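Local structure of Vv2_1132 (5Y9S) at residues H99-C105 with H127-T133; F143-H149 with C283-T287; N112-K116 with H254-E258. The protein probably regulates transcription by binding promoter DNA through its helix-turn-helix domain, as LysR-family regulators do, and assembles as a tetramer. All coordinates share one frame; numbering follows the deposited sequence.

Contact 1 of 3, residues H99-C105 with H127-T133; sequences HTVRIVC and HLNLSVT
His99 leans across to the start of the neighbouring strand and lays its ring against Asn129. Asn129 CB rests over one face of that ring, 4.1 Å from its centroid, in a CH-pi contact. With His99 CG tucked between its backbone N and carbonyl carbon (chi1 73°), the ring also brings an edge to the preceding turn, where His127 O lies in the ring plane, 3.2 Å from His99 CD2. Beyond this end the two strands run side by side. Five backbone hydrogen bonds join them, from Asn129 N to His99 O at one end to Thr133 N to Ile103 O at the other, in the staggered pattern of parallel strands.

These are the two strands of a beta-alpha-beta crossover at the start of the LysR effector-binding domain; the intervening chain is mostly helix. On one face of the pair the bumps interlock, under helix 114-120 from that crossover and helix 292-300, which closes over Val101, Leu128 and Leu130. Val101 fits against two leucines, its CG2 4.1 Å from Leu128 CD1 and its CB 4.0 Å from Leu130 CD2. The same Leu130 methyl dips into the hollow between Val101 and Ile103. Val132 divides its branches: CG2 meets Ile103 CB at 4.1 Å, and CG1 comes within 4.3 Å of Cys105 SG.

The other face, carrying Thr100, Arg102, Asn129 and Ser131, is more polar. There Thr100 CG2 lies 4.0 Å from Ser131 CB, while Thr100 OG1 is hydrogen-bonded to Thr97 and Arg102 forms a salt bridge with Asp152. Leu130, Ser131 and Val132 pair in parallel with a strand of the second subunit, and Ser131 OG bonds Glu231 of that subunit.

Contact 2 of 3, residues F143-H149 with C283-T287; sequences FQMLEDH and CYRST
Matching first torsions aim Phe143 and Tyr284 at each other: in both, CG stands anti to the carbonyl carbon (chi1 -74° and -76°), so that a ring leaving helix 139-147 meets one leaving strand 277-286. They form a T-shaped (edge-to-face) pair where this helix packs on the mixed sheet of the effector-binding domain. Phe143 supplies the edge. Its CE1 sits above the centre of the Tyr284 ring, 3.8 Å from the ring plane. The two planes are inclined at 60°, and Phe143 CZ reaches across to Tyr284 CZ. Phe143 makes a second edge-to-face pair with Tyr61 of the third subunit, so this core of the effector domain also borders the helix-turn-helix region of another chain.

One turn further along the helix, Leu146 crosses Tyr284 at about a right angle and presses CD1 against Tyr284 CB, 3.7 Å away. Leu172 and Thr151 also pack on Leu146. The helix then ends in a Schellman motif, with His149 in positive phi. That turn brings the His149 ring beside Ser286, and its ND1 is hydrogen-bonded to Asn289. Ser286 OG, for its part, pairs with Thr288 OG1. Leu146 O accepts His149 N at 2.9 Å, and Ser286 CB nestles 3.6 Å from that same Leu146 O.

Contact 3 of 3, residues N112-K116 with H254-E258; sequences NLLPK and HVIEE
Lys116 NZ gives a hydrogen bond to Glu257 OE1 at 3.0 Å, the charged core of a salt bridge. It uses the syn lone pair of OE1, the one on the side of the second carboxylate oxygen. Glu257 reaches out extended beyond CG, whereas Lys116 bends at chi2 (99°) and chi4 (-57°), and the two side chains cross at about a right angle.

Behind this bridge His254 packs against the turn leading into helix 114-120. Asn112 O lies 3.5 Å from His254 CD2, and the Asn112 amide sits near the ring edge with its plane turned 67° from that of the imidazole. Leu113 CD1 lies over a ring face. Val255 closes on the same amide, its CG2 3.7 Å from Asn112 CG.

The segments belong to different lobes of the effector-binding domain, so the contact bridges the two, beside the interlobe region that in LysR relatives probably holds the effector. His254 ND1 is hydrogen-bonded to Glu180, a carboxylate that could favour a protonated ring. With Lys116 and Glu257 both exposed, solvent would probably screen their attraction, so that the packing of His254 and Val255 on Asn112 may contribute as much as the charges.

In the fold
After the N-terminal DNA-binding region and the long helix 67-90, the chain enters the effector-binding domain with strand 100-105. Contact 1 closes a short, mostly helical excursion when 127-133 returns beside it. Contact 3 opens inside that excursion, at 112-116, and closes only at 254-258, so it crosses contact 1. Contact 2 opens at 143-149, after contact 1 has closed, and ends at 283-287; it crosses contact 3 in turn. Leu114, from the contact 3 segment, packs on contact 1, while Arg102 makes a weak hydrogen bond to His149 O, joining 1 and 2. Contact 1 is a strand pair within one lobe's sheet and contact 2 packs a helix on that sheet; contact 3 joins this lobe to the other.

Contact 1 of 3, residues H99-C105 with H127-T133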
loop_
_atom_site.group_PDB
_atom_site.type_symbol
_atom_site.label_atom_id
_atom_site.label_comp_id
_atom_site.label_asym_id
_atom_site.label_seq_id
_atom_site.Cartn_x
_atom_site.Cartn_y
_atom_site.Cartn_z
ATOM N N HIS D 99 2.293 38.883 -3.399
ATOM C CA HIS D 99 1.013 39.592 -3.420
ATOM C C HIS D 99 -0.174 38.639 -3.586
ATOM O O HIS D 99 -1.276 39.074 -3.949
ATOM C CB HIS D 99 0.994 40.672 -4.509
ATOM C CG HIS D 99 0.882 40.130 -5.903
ATOM N ND1 HIS D 99 1.602 39.035 -6.342
ATOM C CD2 HIS D 99 0.140 40.541 -6.960
ATOM C CE1 HIS D 99 1.314 38.801 -7.611
ATOM N NE2 HIS D 99 0.427 39.699 -8.010
ATOM N N THR D 100 0.026 37.347 -3.324
ATOM C CA THR D 100 -1.069 36.394 -3.341
ATOM C C THR D 100 -1.672 36.301 -1.947
ATOM O O THR D 100 -0.955 36.075 -0.965
ATOM C CB THR D 100 -0.607 35.006 -3.800
ATOM O OG1 THR D 100 -0.116 35.063 -5.148
ATOM C CG2 THR D 100 -1.758 34.030 -3.729
ATOM N N VAL D 101 -2.985 36.479 -1.869
ATOM C CA VAL D 101 -3.744 36.279 -0.646
ATOM C C VAL D 101 -4.410 34.912 -0.748
ATOM O O VAL D 101 -5.160 34.650 -1.699
ATOM C CB VAL D 101 -4.776 37.400 -0.439
ATOM C CG1 VAL D 101 -5.431 37.284 0.931
ATOM C CG2 VAL D 101 -4.116 38.766 -0.597
ATOM N N ARG D 102 -4.104 34.034 0.214
ATOM C CA ARG D 102 -4.602 32.659 0.241
ATOM C C ARG D 102 -5.860 32.623 1.099
ATOM O O ARG D 102 -5.833 33.034 2.262
ATOM C CB ARG D 102 -3.542 31.702 0.792
ATOM C CG ARG D 102 -2.526 31.209 -0.246
ATOM C CD ARG D 102 -1.148 30.893 0.369
ATOM N NE ARG D 102 -0.806 31.767 1.497
ATOM C CZ ARG D 102 0.102 31.476 2.428
ATOM N NH1 ARG D 102 0.347 32.332 3.410
ATOM N NH2 ARG D 102 0.762 30.317 2.387
ATOM N N ILE D 103 -6.965 32.154 0.521
ATOM C CA ILE D 103 -8.268 32.204 1.172
ATOM C C ILE D 103 -8.861 30.805 1.159
ATOM O O ILE D 103 -8.849 30.133 0.123
ATOM C CB ILE D 103 -9.207 33.207 0.478
ATOM C CG1 ILE D 103 -8.638 34.631 0.601
ATOM C CG2 ILE D 103 -10.579 33.112 1.075
ATOM C CD1 ILE D 103 -9.238 35.642 -0.349
ATOM N N VAL D 104 -9.341 30.356 2.315
ATOM C CA VAL D 104 -10.013 29.070 2.465
ATOM C C VAL D 104 -11.411 29.336 3.008
ATOM O O VAL D 104 -11.607 30.266 3.800
ATOM C CB VAL D 104 -9.230 28.127 3.405
ATOM C CG1 VAL D 104 -9.100 28.740 4.788
ATOM C CG2 VAL D 104 -9.914 26.791 3.524
ATOM N N CYS D 105 -12.381 28.534 2.575
ATOM C CA CYS D 105 -13.761 28.660 3.031
ATOM C C CYS D 105 -14.557 27.470 2.525
ATOM O O CYS D 105 -14.054 26.626 1.776
ATOM C CB CYS D 105 -14.414 29.946 2.540
ATOM S SG CYS D 105 -14.373 30.081 0.734
ATOM N N HIS D 127 -4.851 45.060 -7.389
ATOM C CA HIS D 127 -3.417 44.794 -7.455
ATOM C C HIS D 127 -3.002 43.517 -6.728
ATOM O O HIS D 127 -1.844 43.103 -6.857
ATOM C CB HIS D 127 -2.649 45.988 -6.879
ATOM C CG HIS D 127 -2.787 46.129 -5.396
ATOM N ND1 HIS D 127 -3.963 46.523 -4.791
ATOM C CD2 HIS D 127 -1.906 45.900 -4.394
ATOM C CE1 HIS D 127 -3.796 46.545 -3.480
ATOM N NE2 HIS D 127 -2.557 46.170 -3.213
ATOM N N LEU D 128 -3.898 42.892 -5.967
ATOM C CA LEU D 128 -3.605 41.635 -5.299
ATOM C C LEU D 128 -3.984 40.466 -6.196
ATOM O O LEU D 128 -4.738 40.610 -7.160
ATOM C CB LEU D 128 -4.361 41.530 -3.976
ATOM C CG LEU D 128 -4.132 42.672 -2.995
ATOM C CD1 LEU D 128 -5.093 42.553 -1.835
ATOM C CD2 LEU D 128 -2.685 42.668 -2.509
ATOM N N ASN D 129 -3.441 39.299 -5.873
ATOM C CA ASN D 129 -3.799 38.061 -6.553
ATOM C C ASN D 129 -4.510 37.162 -5.544
ATOM O O ASN D 129 -3.908 36.735 -4.553
ATOM C CB ASN D 129 -2.560 37.383 -7.139
ATOM C CG ASN D 129 -2.887 36.063 -7.801
ATOM O OD1 ASN D 129 -3.997 35.868 -8.306
ATOM N ND2 ASN D 129 -1.928 35.141 -7.794
ATOM N N LEU D 130 -5.784 36.877 -5.792
ATOM C CA LEU D 130 -6.626 36.157 -4.841
ATOM C C LEU D 130 -6.698 34.680 -5.208
ATOM O O LEU D 130 -7.051 34.330 -6.338
ATOM C CB LEU D 130 -8.026 36.770 -4.808
ATOM C CG LEU D 130 -7.944 38.269 -4.555
ATOM C CD1 LEU D 130 -9.283 38.940 -4.792
ATOM C CD2 LEU D 130 -7.477 38.525 -3.143
ATOM N N SER D 131 -6.356 33.821 -4.261
ATOM C CA SER D 131 -6.404 32.377 -4.452
ATOM C C SER D 131 -7.386 31.788 -3.444
ATOM O O SER D 131 -7.110 31.769 -2.240
ATOM C CB SER D 131 -5.017 31.753 -4.298
ATOM O OG SER D 131 -5.089 30.332 -4.388
ATOM N N VAL D 132 -8.510 31.280 -3.943
ATOM C CA VAL D 132 -9.637 30.836 -3.127
ATOM C C VAL D 132 -9.761 29.326 -3.276
ATOM O O VAL D 132 -10.152 28.836 -4.341
ATOM C CB VAL D 132 -10.936 31.529 -3.557
ATOM C CG1 VAL D 132 -12.142 30.899 -2.861
ATOM C CG2 VAL D 132 -10.860 33.034 -3.295
ATOM N N THR D 133 -9.421 28.571 -2.230
ATOM C CA THR D 133 -9.602 27.123 -2.276
ATOM C C THR D 133 -10.726 26.715 -1.341
ATOM O O THR D 133 -10.521 26.653 -0.116
ATOM C CB THR D 133 -8.322 26.382 -1.898
ATOM O OG1 THR D 133 -8.299 26.191 -0.481
ATOM C CG2 THR D 133 -7.113 27.169 -2.329
#

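Contact 2 of 3, residues F143-H149 with C283-T287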
loop_
_atom_site.group_PDB
_atom_site.type_symbol
_atom_site.label_atom_id
_atom_site.label_comp_id
_atom_site.label_asym_id
_atom_site.label_seq_id
_atom_site.Cartn_x
_atom_site.Cartn_y
_atom_site.Cartn_z
ATOM N N PHE D 143 -8.288 26.499 11.194
ATOM C CA PHE D 143 -7.550 27.218 12.232
ATOM C C PHE D 143 -6.088 26.792 12.219
ATOM O O PHE D 143 -5.187 27.635 12.256
ATOM C CB PHE D 143 -8.161 26.968 13.617
ATOM C CG PHE D 143 -9.456 27.692 13.860
ATOM C CD1 PHE D 143 -9.960 28.578 12.928
ATOM C CD2 PHE D 143 -10.165 27.484 15.034
ATOM C CE1 PHE D 143 -11.156 29.251 13.160
ATOM C CE2 PHE D 143 -11.359 28.153 15.275
ATOM C CZ PHE D 143 -11.859 29.036 14.341
ATOM N N GLN D 144 -5.842 25.479 12.122
ATOM C CA GLN D 144 -4.475 24.972 12.090
ATOM C C GLN D 144 -3.714 25.540 10.895
ATOM O O GLN D 144 -2.527 25.867 11.005
ATOM C CB GLN D 144 -4.487 23.437 12.055
ATOM C CG GLN D 144 -3.166 22.780 12.411
ATOM C CD GLN D 144 -2.780 23.048 13.858
ATOM O OE1 GLN D 144 -3.573 22.792 14.790
ATOM N NE2 GLN D 144 -1.561 23.574 14.059
ATOM N N MET D 145 -4.383 25.671 9.743
ATOM C CA MET D 145 -3.701 26.251 8.587
ATOM C C MET D 145 -3.382 27.723 8.813
ATOM O O MET D 145 -2.343 28.207 8.356
ATOM C CB MET D 145 -4.524 26.101 7.312
ATOM C CG MET D 145 -4.466 24.739 6.700
ATOM S SD MET D 145 -6.036 24.425 5.888
ATOM C CE MET D 145 -5.718 25.114 4.297
ATOM N N LEU D 146 -4.274 28.463 9.475
ATOM C CA LEU D 146 -3.952 29.846 9.807
ATOM C C LEU D 146 -2.670 29.906 10.634
ATOM O O LEU D 146 -1.739 30.651 10.302
ATOM C CB LEU D 146 -5.128 30.493 10.542
ATOM C CG LEU D 146 -6.337 30.857 9.667
ATOM C CD1 LEU D 146 -7.341 31.655 10.453
ATOM C CD2 LEU D 146 -5.922 31.649 8.453
ATOM N N GLU D 147 -2.590 29.080 11.689
ATOM C CA GLU D 147 -1.403 29.045 12.541
ATOM C C GLU D 147 -0.151 28.718 11.732
ATOM O O GLU D 147 0.877 29.387 11.869
ATOM C CB GLU D 147 -1.598 28.029 13.666
ATOM C CG GLU D 147 -2.605 28.448 14.731
ATOM C CD GLU D 147 -2.893 27.332 15.731
ATOM O OE1 GLU D 147 -4.035 26.812 15.747
ATOM O OE2 GLU D 147 -1.970 26.973 16.500
ATOM N N ASP D 148 -0.226 27.710 10.859
ATOM C CA ASP D 148 0.914 27.333 10.021
ATOM C C ASP D 148 1.231 28.346 8.913
ATOM O O ASP D 148 2.181 28.114 8.155
ATOM C CB ASP D 148 0.669 25.960 9.385
ATOM C CG ASP D 148 0.382 24.869 10.418
ATOM O OD1 ASP D 148 0.480 25.140 11.630
ATOM O OD2 ASP D 148 0.046 23.736 10.021
ATOM N N HIS D 149 0.474 29.436 8.781
ATOM C CA HIS D 149 0.621 30.369 7.658
ATOM C C HIS D 149 0.554 29.668 6.296
ATOM O O HIS D 149 1.001 30.219 5.278
ATOM C CB HIS D 149 1.911 31.179 7.776
ATOM C CG HIS D 149 2.066 31.864 9.096
ATOM N ND1 HIS D 149 1.653 33.161 9.317
ATOM C CD2 HIS D 149 2.586 31.431 10.269
ATOM C CE1 HIS D 149 1.906 33.497 10.568
ATOM N NE2 HIS D 149 2.472 32.466 11.168
ATOM N N CYS D 283 -14.648 36.465 9.243
ATOM C CA CYS D 283 -13.344 36.289 8.628
ATOM C C CYS D 283 -12.303 36.187 9.734
ATOM O O CYS D 283 -12.226 37.067 10.598
ATOM C CB CYS D 283 -13.016 37.432 7.673
ATOM S SG CYS D 283 -11.449 37.150 6.818
ATOM N N TYR D 284 -11.518 35.112 9.708
ATOM C CA TYR D 284 -10.454 34.831 10.660
ATOM C C TYR D 284 -9.088 35.027 10.022
ATOM O O TYR D 284 -8.903 34.756 8.829
ATOM C CB TYR D 284 -10.517 33.394 11.158
ATOM C CG TYR D 284 -11.585 33.124 12.162
ATOM C CD1 TYR D 284 -11.343 33.295 13.513
ATOM C CD2 TYR D 284 -12.827 32.643 11.766
ATOM C CE1 TYR D 284 -12.315 33.017 14.447
ATOM C CE2 TYR D 284 -13.805 32.363 12.694
ATOM C CZ TYR D 284 -13.548 32.559 14.032
ATOM O OH TYR D 284 -14.524 32.291 14.964
ATOM N N ARG D 285 -8.117 35.445 10.839
ATOM C CA ARG D 285 -6.737 35.562 10.381
ATOM C C ARG D 285 -5.782 35.214 11.515
ATOM O O ARG D 285 -6.173 35.113 12.679
ATOM C CB ARG D 285 -6.454 36.960 9.833
ATOM C CG ARG D 285 -6.077 37.970 10.893
ATOM C CD ARG D 285 -5.308 39.153 10.293
ATOM N NE ARG D 285 -5.529 40.373 11.064
ATOM C CZ ARG D 285 -5.234 41.599 10.639
ATOM N NH1 ARG D 285 -4.692 41.793 9.441
ATOM N NH2 ARG D 285 -5.491 42.639 11.420
ATOM N N SER D 286 -4.512 35.018 11.159
ATOM C CA SER D 286 -3.472 34.727 12.135
ATOM C C SER D 286 -2.919 36.012 12.727
ATOM O O SER D 286 -2.655 36.979 12.007
ATOM C CB SER D 286 -2.318 33.945 11.510
ATOM O OG SER D 286 -1.327 33.696 12.492
ATOM N N THR D 287 -2.709 36.001 14.047
ATOM C CA THR D 287 -2.122 37.168 14.702
ATOM C C THR D 287 -0.645 37.333 14.352
ATOM O O THR D 287 -0.157 38.465 14.279
ATOM C CB THR D 287 -2.315 37.076 16.215
ATOM O OG1 THR D 287 -1.797 35.828 16.681
ATOM C CG2 THR D 287 -3.801 37.158 16.574
#

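Contact 3 of 3, residues N112-K116 with H254-E258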
loop_
_atom_site.group_PDB
_atom_site.type_symbol
_atom_site.label_atom_id
_atom_site.label_comp_id
_atom_site.label_asym_id
_atom_site.label_seq_id
_atom_site.Cartn_x
_atom_site.Cartn_y
_atom_site.Cartn_z
ATOM N N ASN D 112 -20.906 32.889 -3.780
ATOM C CA ASN D 112 -21.879 33.959 -3.603
ATOM C C ASN D 112 -21.462 34.974 -2.551
ATOM O O ASN D 112 -22.146 35.996 -2.391
ATOM C CB ASN D 112 -23.247 33.368 -3.248
ATOM C CG ASN D 112 -23.126 32.109 -2.418
ATOM O OD1 ASN D 112 -22.505 32.121 -1.348
ATOM N ND2 ASN D 112 -23.695 31.003 -2.915
ATOM N N LEU D 113 -20.358 34.742 -1.840
ATOM C CA LEU D 113 -19.833 35.745 -0.924
ATOM C C LEU D 113 -18.536 36.356 -1.436
ATOM O O LEU D 113 -18.485 37.563 -1.682
ATOM C CB LEU D 113 -19.625 35.157 0.479
ATOM C CG LEU D 113 -19.258 36.215 1.526
ATOM C CD1 LEU D 113 -20.469 37.071 1.842
ATOM C CD2 LEU D 113 -18.704 35.579 2.798
ATOM N N LEU D 114 -17.489 35.551 -1.624
ATOM C CA LEU D 114 -16.185 36.122 -1.962
ATOM C C LEU D 114 -16.203 36.952 -3.245
ATOM O O LEU D 114 -15.749 38.108 -3.208
ATOM C CB LEU D 114 -15.139 34.998 -1.996
ATOM C CG LEU D 114 -14.960 34.362 -0.615
ATOM C CD1 LEU D 114 -13.819 33.386 -0.605
ATOM C CD2 LEU D 114 -14.748 35.436 0.450
ATOM N N PRO D 115 -16.712 36.470 -4.381
ATOM C CA PRO D 115 -16.653 37.310 -5.592
ATOM C C PRO D 115 -17.360 38.645 -5.436
ATOM O O PRO D 115 -16.856 39.675 -5.901
ATOM C CB PRO D 115 -17.322 36.428 -6.659
ATOM C CG PRO D 115 -17.114 35.037 -6.177
ATOM C CD PRO D 115 -17.208 35.112 -4.680
ATOM N N LYS D 116 -18.536 38.653 -4.809
ATOM C CA LYS D 116 -19.199 39.915 -4.499
ATOM C C LYS D 116 -18.290 40.801 -3.660
ATOM O O LYS D 116 -18.064 41.968 -3.993
ATOM C CB LYS D 116 -20.515 39.648 -3.771
ATOM C CG LYS D 116 -21.280 40.888 -3.370
ATOM C CD LYS D 116 -22.397 41.191 -4.362
ATOM C CE LYS D 116 -23.147 42.465 -3.990
ATOM N NZ LYS D 116 -23.725 42.399 -2.614
ATOM N N HIS D 254 -27.899 36.537 1.483
ATOM C CA HIS D 254 -26.892 36.977 0.518
ATOM C C HIS D 254 -26.833 36.092 -0.725
ATOM O O HIS D 254 -26.241 36.493 -1.737
ATOM C CB HIS D 254 -25.507 37.054 1.177
ATOM C CG HIS D 254 -24.814 35.736 1.300
ATOM N ND1 HIS D 254 -24.903 34.947 2.426
ATOM C CD2 HIS D 254 -24.020 35.068 0.432
ATOM C CE1 HIS D 254 -24.185 33.849 2.249
ATOM N NE2 HIS D 254 -23.645 33.895 1.044
ATOM N N VAL D 255 -27.452 34.910 -0.679
ATOM C CA VAL D 255 -27.455 34.014 -1.831
ATOM C C VAL D 255 -28.572 34.333 -2.818
ATOM O O VAL D 255 -28.498 33.901 -3.975
ATOM C CB VAL D 255 -27.522 32.558 -1.321
ATOM C CG1 VAL D 255 -27.673 31.575 -2.446
ATOM C CG2 VAL D 255 -26.260 32.235 -0.532
ATOM N N ILE D 256 -29.566 35.138 -2.430
ATOM C CA ILE D 256 -30.754 35.343 -3.250
ATOM C C ILE D 256 -30.963 36.807 -3.621
ATOM O O ILE D 256 -32.062 37.182 -4.033
ATOM C CB ILE D 256 -32.009 34.797 -2.546
ATOM C CG1 ILE D 256 -32.107 35.410 -1.153
ATOM C CG2 ILE D 256 -31.944 33.305 -2.441
ATOM C CD1 ILE D 256 -33.434 35.172 -0.440
ATOM N N GLU D 257 -29.943 37.649 -3.457
ATOM C CA GLU D 257 -30.121 39.081 -3.696
ATOM C C GLU D 257 -30.670 39.338 -5.091
ATOM O O GLU D 257 -31.606 40.127 -5.261
ATOM C CB GLU D 257 -28.793 39.814 -3.496
ATOM C CG GLU D 257 -28.913 41.334 -3.390
ATOM C CD GLU D 257 -27.557 42.048 -3.454
ATOM O OE1 GLU D 257 -26.531 41.446 -3.066
ATOM O OE2 GLU D 257 -27.519 43.216 -3.899
ATOM N N GLU D 258 -30.125 38.646 -6.097
ATOM C CA GLU D 258 -30.540 38.836 -7.483
ATOM C C GLU D 258 -31.880 38.173 -7.781
ATOM O O GLU D 258 -32.683 38.729 -8.536
ATOM C CB GLU D 258 -29.469 38.298 -8.426
ATOM C CG GLU D 258 -29.724 38.591 -9.892
ATOM C CD GLU D 258 -28.495 38.330 -10.743
ATOM O OE1 GLU D 258 -28.388 37.228 -11.335
ATOM O OE2 GLU D 258 -27.627 39.227 -10.803
#